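Long-range contact in SusD superfamily protein (Bacteroides vulgatus ATCC 8482, PDB 3JQ0), which probably binds glycans or other nutrients at the bacterial outer membrane: residues 193-198 / 452-457. Sequence-based numbering, arbitrary orientation. Where two conformers were deposited one is given.
Sequences YLWSGR and IRLLGW. With SO4 (sulfate ion), chain G.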
# COMPACT_ATOMS: atom_id res chain seq x y z
N TYR A 193 -16.75 -0.15 -1.21
CA TYR A 193 -17.91 0.60 -1.68
C TYR A 193 -17.49 1.79 -2.54
O TYR A 193 -18.25 2.17 -3.44
CB TYR A 193 -18.85 0.95 -0.51
CG TYR A 193 -19.66 -0.21 -0.06
CD1 TYR A 193 -19.19 -1.16 0.84
CD2 TYR A 193 -20.97 -0.38 -0.52
CE1 TYR A 193 -19.97 -2.23 1.22
CE2 TYR A 193 -21.76 -1.44 -0.12
CZ TYR A 193 -21.25 -2.38 0.75
OH TYR A 193 -22.02 -3.45 1.16
N LEU A 194 -16.31 2.39 -2.33
CA LEU A 194 -15.82 3.33 -3.33
C LEU A 194 -15.66 2.66 -4.69
O LEU A 194 -16.06 3.22 -5.73
CB LEU A 194 -14.48 3.95 -2.91
CG LEU A 194 -14.47 5.06 -1.88
CD1 LEU A 194 -13.03 5.51 -1.61
CD2 LEU A 194 -15.31 6.25 -2.34
N TRP A 195 -15.08 1.46 -4.70
CA TRP A 195 -14.81 0.75 -5.92
C TRP A 195 -16.13 0.38 -6.62
O TRP A 195 -16.33 0.63 -7.81
CB TRP A 195 -14.00 -0.52 -5.66
CG TRP A 195 -13.59 -1.21 -6.91
CD1 TRP A 195 -14.31 -2.12 -7.62
CD2 TRP A 195 -12.38 -1.01 -7.65
NE1 TRP A 195 -13.64 -2.50 -8.74
CE2 TRP A 195 -12.44 -1.84 -8.77
CE3 TRP A 195 -11.24 -0.21 -7.45
CZ2 TRP A 195 -11.41 -1.90 -9.72
CZ3 TRP A 195 -10.25 -0.26 -8.39
CH2 TRP A 195 -10.33 -1.12 -9.50
N SER A 196 -17.08 -0.19 -5.88
CA SER A 196 -18.33 -0.49 -6.57
C SER A 196 -19.06 0.78 -6.99
O SER A 196 -19.64 0.80 -8.07
CB SER A 196 -19.25 -1.37 -5.77
OG SER A 196 -19.68 -0.78 -4.57
N GLY A 197 -18.96 1.85 -6.21
CA GLY A 197 -19.62 3.10 -6.56
C GLY A 197 -19.07 3.69 -7.88
O GLY A 197 -19.84 4.17 -8.71
N ARG A 198 -17.74 3.68 -8.03
CA ARG A 198 -17.08 4.36 -9.14
C ARG A 198 -16.79 3.45 -10.32
O ARG A 198 -16.87 3.92 -11.47
CB ARG A 198 -15.82 5.02 -8.60
CG ARG A 198 -14.97 5.79 -9.60
CD ARG A 198 -15.66 7.07 -10.08
NE ARG A 198 -14.73 7.78 -10.94
CZ ARG A 198 -14.72 9.08 -11.16
NH1 ARG A 198 -15.62 9.87 -10.60
NH2 ARG A 198 -13.76 9.58 -11.89
N ILE A 452 -5.39 5.32 -9.05
CA ILE A 452 -5.74 5.74 -10.39
C ILE A 452 -6.73 4.78 -11.02
O ILE A 452 -7.65 5.18 -11.74
CB ILE A 452 -4.49 6.08 -11.25
CG1 ILE A 452 -3.64 4.85 -11.57
CG2 ILE A 452 -3.70 7.19 -10.56
CD1 ILE A 452 -2.37 5.16 -12.36
N ARG A 453 -6.57 3.48 -10.75
CA ARG A 453 -7.53 2.49 -11.21
C ARG A 453 -8.94 2.77 -10.67
O ARG A 453 -9.92 2.67 -11.42
CB ARG A 453 -7.10 1.10 -10.77
CG ARG A 453 -6.01 0.49 -11.67
CD ARG A 453 -6.60 -0.18 -12.88
NE ARG A 453 -7.22 -1.47 -12.52
CZ ARG A 453 -8.46 -1.85 -12.76
NH1 ARG A 453 -9.34 -1.04 -13.35
NH2 ARG A 453 -8.84 -3.06 -12.38
N LEU A 454 -9.05 3.13 -9.40
CA LEU A 454 -10.37 3.46 -8.82
C LEU A 454 -11.05 4.55 -9.62
O LEU A 454 -12.23 4.42 -9.98
CB LEU A 454 -10.21 3.88 -7.39
CG LEU A 454 -11.45 4.48 -6.75
CD1 LEU A 454 -12.65 3.47 -6.64
CD2 LEU A 454 -11.10 5.00 -5.37
N LEU A 455 -10.34 5.62 -9.91
CA LEU A 455 -10.95 6.76 -10.58
C LEU A 455 -11.21 6.57 -12.04
O LEU A 455 -12.08 7.25 -12.61
CB LEU A 455 -10.19 8.06 -10.28
CG LEU A 455 -10.32 8.54 -8.83
CD1 LEU A 455 -9.51 9.86 -8.62
CD2 LEU A 455 -11.76 8.70 -8.36
N GLY A 456 -10.50 5.64 -12.69
CA GLY A 456 -10.85 5.18 -14.00
C GLY A 456 -9.82 5.47 -15.08
O GLY A 456 -8.77 6.08 -14.82
N TRP A 457 -10.17 5.08 -16.31
CA TRP A 457 -9.22 5.11 -17.42
C TRP A 457 -8.60 6.50 -17.61
O TRP A 457 -7.40 6.60 -17.87
CB TRP A 457 -9.88 4.66 -18.72
CG TRP A 457 -9.04 4.91 -19.94
CD1 TRP A 457 -9.32 5.78 -20.97
CD2 TRP A 457 -7.74 4.38 -20.24
NE1 TRP A 457 -8.30 5.78 -21.89
CE2 TRP A 457 -7.32 4.91 -21.48
CE3 TRP A 457 -6.87 3.49 -19.58
CZ2 TRP A 457 -6.10 4.62 -22.05
CZ3 TRP A 457 -5.66 3.20 -20.15
CH2 TRP A 457 -5.28 3.77 -21.38
S SO4 G . -13.80 4.05 -16.35
O1 SO4 G . -12.49 3.48 -16.79
O2 SO4 G . -14.83 3.95 -17.35
O3 SO4 G . -14.13 3.36 -15.16
O4 SO4 G . -13.62 5.43 -15.91
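R198 reaches across to the C-terminal end of helix 448-455 and grips one backbone oxygen with two nitrogens. Its NH2 donates to L455 O at 3.0 Å, in the carbonyl plane and on a lone pair. Its NE donates to L455 O at 3.2 Å, with the donor tilted 34° from that plane. The oxygen lies in the guanidinium plane. L455 CD2 covers one guanidinium face. With R198 CG opposite the backbone N (chi1 180°), the chain passes L454 O, which also accepts a hydrogen bond from Q199 NE2. The bend at chi2 then swings the guanidinium to L455 O. Replacing R198 by an alanine is likely to leave L455 O without both donors and take away the flat group that L455 CD2 packs on.

The apolar part centres on L454. Its CD1 wedges against helix 182-199, 3.5 Å from W195 CA and 4.2 Å from L194 CB. W195 CE3 lies 4.0 Å from L454 CD1, the two side chains running antiparallel. Helix 364-377 also packs on L194.

At its six-membered end, W195 meets R453 by its edge. Its CH2 sits over the R453 guanidinium face, 3.8 Å from CZ, with the planes 86° apart. R453 NH2 is hydrogen-bonded to R120 O.

G456, with positive phi, ends the helix. Beyond it, W457 N donates to a sulfate. The contact thus joins two helices of this SusD-family protein through a leucine wedge, while the arginine charge probably stabilises the negative end of the helix dipole.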